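Local coordinates for protein transcription regulator (Lactobacillus plantarum WCFS1, PDB 3CLK) that probably regulates transcription as a dimeric DNA-binding protein whose periplasmic-binding-protein-like region is of the kind that senses small ligands, at residues Q115-N118 with L119-E123; Y147-A150 with L151-N155. All coordinates share one frame; numbering follows the deposited sequence.

Contact 1: residues Q115-N118 with L119-E123; sequences QATN and LLINE
I121 reaches back along helix 109-121 to T117 and N118, giving a compact example of i to i+4 and i to i+3 packing in a periplasmic-binding-protein-like fold. The helix follows strand 104-106 of one sheet and packs against strands 188-191 and 216-219 of the other, where A116 and L120 meet I190 and V218. Starting at its root, I121 CB sits 3.6 Å from N118 O, close beside the neighbouring carbonyl of T117 as well. With CG1 anti to its own carbonyl carbon (chi1 -70°), the longer branch turns back along the helix and brings I121 CG1 to 3.4 Å from T117 O. The terminal methyl then divides its contacts between two residues of the preceding turn: I121 CD1 is 3.9 Å from T117 CG2 and 3.4 Å from N118 ND2, so that an aliphatic tip lies against both a methyl and a side-chain amide, and I121 CD1 still lies 3.8 Å from T117 O. The hydroxyl of T117 is engaged separately, T117 OG1 bonding to G113 O within the same helix. Beneath this branch T117 O takes one good bond from I121 N, in its carbonyl plane at 3.0 Å, and a weak one from L120 N. One residue further on, the backbone bond recurs beside the exposed N122: N122 N donates to N118 O at 2.7 Å with an N-H...O angle of 164°, while the amide carbon N122 CG lies 3.2 Å from N118 O.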
loop_
_atom_site.group_PDB
_atom_site.type_symbol
_atom_site.label_atom_id
_atom_site.label_comp_id
_atom_site.label_asym_id
_atom_site.label_seq_id
_atom_site.Cartn_x
_atom_site.Cartn_y
_atom_site.Cartn_z
ATOM N N GLN B 115 1.358 -11.571 -22.446
ATOM C CA GLN B 115 1.652 -12.697 -21.560
ATOM C C GLN B 115 0.482 -13.082 -20.650
ATOM O O GLN B 115 0.209 -14.265 -20.442
ATOM C CB GLN B 115 2.885 -12.391 -20.712
ATOM C CG GLN B 115 4.190 -12.540 -21.485
ATOM C CD GLN B 115 5.409 -12.456 -20.591
ATOM O OE1 GLN B 115 5.492 -13.132 -19.568
ATOM N NE2 GLN B 115 6.369 -11.634 -20.983
ATOM N N ALA B 116 -0.209 -12.084 -20.115
ATOM C CA ALA B 116 -1.351 -12.335 -19.238
ATOM C C ALA B 116 -2.420 -13.144 -19.968
ATOM O O ALA B 116 -2.969 -14.117 -19.438
ATOM C CB ALA B 116 -1.943 -10.997 -18.757
ATOM N N THR B 117 -2.705 -12.726 -21.194
ATOM C CA THR B 117 -3.715 -13.375 -22.008
ATOM C C THR B 117 -3.305 -14.774 -22.459
ATOM O O THR B 117 -4.106 -15.709 -22.392
ATOM C CB THR B 117 -4.051 -12.504 -23.231
ATOM O OG1 THR B 117 -4.365 -11.176 -22.790
ATOM C CG2 THR B 117 -5.243 -13.075 -23.979
ATOM N N ASN B 118 -2.066 -14.925 -22.914
ATOM C CA ASN B 118 -1.595 -16.236 -23.352
ATOM C C ASN B 118 -1.568 -17.227 -22.197
ATOM O O ASN B 118 -1.752 -18.428 -22.402
ATOM C CB ASN B 118 -0.203 -16.130 -23.984
ATOM C CG ASN B 118 -0.265 -15.732 -25.446
ATOM O OD1 ASN B 118 0.732 -15.295 -26.030
ATOM N ND2 ASN B 118 -1.437 -15.894 -26.050
ATOM N N LEU B 119 -1.337 -16.729 -20.986
ATOM C CA LEU B 119 -1.308 -17.600 -19.816
ATOM C C LEU B 119 -2.647 -18.341 -19.718
ATOM O O LEU B 119 -2.683 -19.545 -19.434
ATOM C CB LEU B 119 -1.046 -16.775 -18.547
ATOM C CG LEU B 119 -0.705 -17.533 -17.254
ATOM C CD1 LEU B 119 -0.086 -16.578 -16.240
ATOM C CD2 LEU B 119 -1.961 -18.195 -16.688
ATOM N N LEU B 120 -3.746 -17.627 -19.957
ATOM C CA LEU B 120 -5.073 -18.241 -19.907
ATOM C C LEU B 120 -5.308 -19.093 -21.159
ATOM O O LEU B 120 -5.845 -20.199 -21.074
ATOM C CB LEU B 120 -6.165 -17.163 -19.789
ATOM C CG LEU B 120 -6.189 -16.361 -18.478
ATOM C CD1 LEU B 120 -7.185 -15.205 -18.572
ATOM C CD2 LEU B 120 -6.566 -17.282 -17.335
ATOM N N ILE B 121 -4.901 -18.582 -22.319
ATOM C CA ILE B 121 -5.072 -19.321 -23.565
ATOM C C ILE B 121 -4.365 -20.672 -23.478
ATOM O O ILE B 121 -4.910 -21.693 -23.902
ATOM C CB ILE B 121 -4.513 -18.538 -24.776
ATOM C CG1 ILE B 121 -5.396 -17.318 -25.066
ATOM C CG2 ILE B 121 -4.467 -19.444 -26.002
ATOM C CD1 ILE B 121 -4.776 -16.325 -26.057
ATOM N N ASN B 122 -3.152 -20.681 -22.935
ATOM C CA ASN B 122 -2.406 -21.929 -22.808
ATOM C C ASN B 122 -3.028 -22.879 -21.782
ATOM O O ASN B 122 -2.709 -24.078 -21.752
ATOM C CB ASN B 122 -0.948 -21.633 -22.462
ATOM C CG ASN B 122 -0.216 -20.947 -23.607
ATOM O OD1 ASN B 122 -0.590 -21.102 -24.770
ATOM N ND2 ASN B 122 0.835 -20.206 -23.288
ATOM N N GLU B 123 -3.911 -22.345 -20.940
ATOM C CA GLU B 123 -4.604 -23.161 -19.947
ATOM C C GLU B 123 -5.942 -23.623 -20.525
ATOM O O GLU B 123 -6.763 -24.209 -19.824
ATOM C CB GLU B 123 -4.832 -22.372 -18.650
ATOM C CG GLU B 123 -3.547 -22.097 -17.868
ATOM C CD GLU B 123 -3.376 -22.998 -16.659
ATOM O OE1 GLU B 123 -4.033 -22.743 -15.624
ATOM O OE2 GLU B 123 -2.586 -23.964 -16.742
#

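Contact 2: residues Y147-A150 with L151-N155; sequences YKKA and LKEAN
L151 lies one turn beyond Y147, and their pairing is a CH-pi contact on helix 138-153, the helix of a beta-alpha-beta unit that joins strands 128-131 and 163-164 in the periplasmic-binding-protein-like fold. The leucine touches the ring with a single branch: L151 CD1 stands over one face, 3.9 Å from the centroid of the Y147 ring and 28° off its normal, shifted toward the phenol end so that Y147 CZ is its nearest atom at 3.5 Å. Y147 carries CG anti to its backbone N (chi1 159°), which lays the ring beneath that methyl. At its far end Y147 OH bonds to I128 O, tying the ring to the strand that precedes the helix. Replacing Y147 with an alanine would probably leave one side of L151 CD1 without its aromatic neighbour and I128 O without the hydroxyl that bonds to it. A150, next to the leucine, turns its methyl to T117 and N118 of helix 109-121, while its carbonyl serves the following turn: A154 CB sits 3.4 Å from A150 O, and A154 N gives A150 O a weak bond at 3.2 Å. On the other side of the helix, K149 and E153 run side by side, pointing the same way. E153 OE2 rests 3.4 Å from K149 CG, whereas the charged ends stay apart, with K149 NZ 5.2 Å from E153 OE2. Each polar end looks to helix 109-121 instead, the lysine forming a salt bridge with E110, the glutamate bonding to the hydroxyl of Y114. A Schellman motif ends the helix: N155 swings to a phi of 61°, and N155 N bonds to K152 O.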
loop_
_atom_site.group_PDB
_atom_site.type_symbol
_atom_site.label_atom_id
_atom_site.label_comp_id
_atom_site.label_asym_id
_atom_site.label_seq_id
_atom_site.Cartn_x
_atom_site.Cartn_y
_atom_site.Cartn_z
ATOM N N TYR B 147 -3.277 -7.692 -25.424
ATOM C CA TYR B 147 -4.409 -8.589 -25.184
ATOM C C TYR B 147 -5.055 -8.977 -26.511
ATOM O O TYR B 147 -5.343 -10.157 -26.751
ATOM C CB TYR B 147 -5.438 -7.888 -24.285
ATOM C CG TYR B 147 -6.856 -8.433 -24.325
ATOM C CD1 TYR B 147 -7.221 -9.572 -23.603
ATOM C CD2 TYR B 147 -7.849 -7.770 -25.051
ATOM C CE1 TYR B 147 -8.556 -10.029 -23.600
ATOM C CE2 TYR B 147 -9.160 -8.212 -25.058
ATOM C CZ TYR B 147 -9.516 -9.336 -24.331
ATOM O OH TYR B 147 -10.836 -9.731 -24.335
ATOM N N LYS B 148 -5.282 -7.981 -27.369
ATOM C CA LYS B 148 -5.909 -8.217 -28.674
ATOM C C LYS B 148 -5.010 -9.016 -29.614
ATOM O O LYS B 148 -5.499 -9.751 -30.465
ATOM C CB LYS B 148 -6.299 -6.889 -29.336
ATOM C CG LYS B 148 -7.473 -6.188 -28.669
ATOM C CD LYS B 148 -7.858 -4.902 -29.394
ATOM C CE LYS B 148 -8.965 -4.186 -28.638
ATOM N NZ LYS B 148 -9.425 -2.940 -29.317
ATOM N N LYS B 149 -3.702 -8.857 -29.464
ATOM C CA LYS B 149 -2.751 -9.592 -30.286
ATOM C C LYS B 149 -2.806 -11.070 -29.890
ATOM O O LYS B 149 -2.879 -11.948 -30.748
ATOM C CB LYS B 149 -1.333 -9.052 -30.077
ATOM C CG LYS B 149 -0.264 -9.806 -30.872
ATOM C CD LYS B 149 1.076 -9.082 -30.878
ATOM C CE LYS B 149 1.697 -8.980 -29.488
ATOM N NZ LYS B 149 3.045 -8.323 -29.524
ATOM N N ALA B 150 -2.779 -11.331 -28.585
ATOM C CA ALA B 150 -2.832 -12.697 -28.072
ATOM C C ALA B 150 -4.080 -13.391 -28.584
ATOM O O ALA B 150 -4.029 -14.553 -28.994
ATOM C CB ALA B 150 -2.822 -12.692 -26.546
ATOM N N LEU B 151 -5.196 -12.673 -28.578
ATOM C CA LEU B 151 -6.459 -13.226 -29.050
ATOM C C LEU B 151 -6.413 -13.535 -30.544
ATOM O O LEU B 151 -6.865 -14.597 -30.985
ATOM C CB LEU B 151 -7.610 -12.254 -28.767
ATOM C CG LEU B 151 -7.955 -12.010 -27.292
ATOM C CD1 LEU B 151 -9.287 -11.274 -27.202
ATOM C CD2 LEU B 151 -8.041 -13.335 -26.550
ATOM N N LYS B 152 -5.868 -12.605 -31.322
ATOM C CA LYS B 152 -5.773 -12.797 -32.761
ATOM C C LYS B 152 -4.866 -13.965 -33.127
ATOM O O LYS B 152 -5.178 -14.734 -34.033
ATOM C CB LYS B 152 -5.278 -11.516 -33.434
ATOM C CG LYS B 152 -6.337 -10.425 -33.494
ATOM C CD LYS B 152 -7.500 -10.836 -34.395
ATOM C CE LYS B 152 -8.642 -9.820 -34.353
ATOM N NZ LYS B 152 -8.191 -8.439 -34.675
ATOM N N GLU B 153 -3.744 -14.098 -32.429
ATOM C CA GLU B 153 -2.817 -15.188 -32.698
ATOM C C GLU B 153 -3.436 -16.538 -32.318
ATOM O O GLU B 153 -3.000 -17.593 -32.789
ATOM C CB GLU B 153 -1.507 -14.961 -31.948
ATOM C CG GLU B 153 -0.668 -13.816 -32.521
ATOM C CD GLU B 153 0.673 -13.674 -31.836
ATOM O OE1 GLU B 153 1.120 -14.645 -31.195
ATOM O OE2 GLU B 153 1.297 -12.599 -31.948
ATOM N N ALA B 154 -4.466 -16.495 -31.475
ATOM C CA ALA B 154 -5.164 -17.701 -31.047
ATOM C C ALA B 154 -6.445 -17.815 -31.865
ATOM O O ALA B 154 -7.267 -18.703 -31.636
ATOM C CB ALA B 154 -5.502 -17.619 -29.557
ATOM N N ASN B 155 -6.606 -16.895 -32.812
ATOM C CA ASN B 155 -7.779 -16.866 -33.675
ATOM C C ASN B 155 -9.075 -16.675 -32.890
ATOM O O ASN B 155 -10.113 -17.255 -33.210
ATOM C CB ASN B 155 -7.829 -18.143 -34.526
ATOM C CG ASN B 155 -6.811 -18.121 -35.653
ATOM O OD1 ASN B 155 -6.935 -17.334 -36.588
ATOM N ND2 ASN B 155 -5.788 -18.963 -35.559
#

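How the contacts relate
Both contacts are ends of neighbouring helices, 109-121 and 138-153; the centres of the two contacts lie about 10 Å apart, and they show how one local pattern adapts to its place. Each has one face turned inward and another toward solvent. Contact 1 sits against the sheet through strands 188-191 and 216-219, mixes aliphatic branches with asparagine amides and carries no charged pair across it; contact 2 lies farther from the chain centre, adds an aromatic ring and carries charged residues on its more exposed side. The two faces meet directly: T117 CB packs 3.5 Å from A150 CB, T117 OG1 lies beside Y147 CD1, and I121 CD1 approaches A150 O.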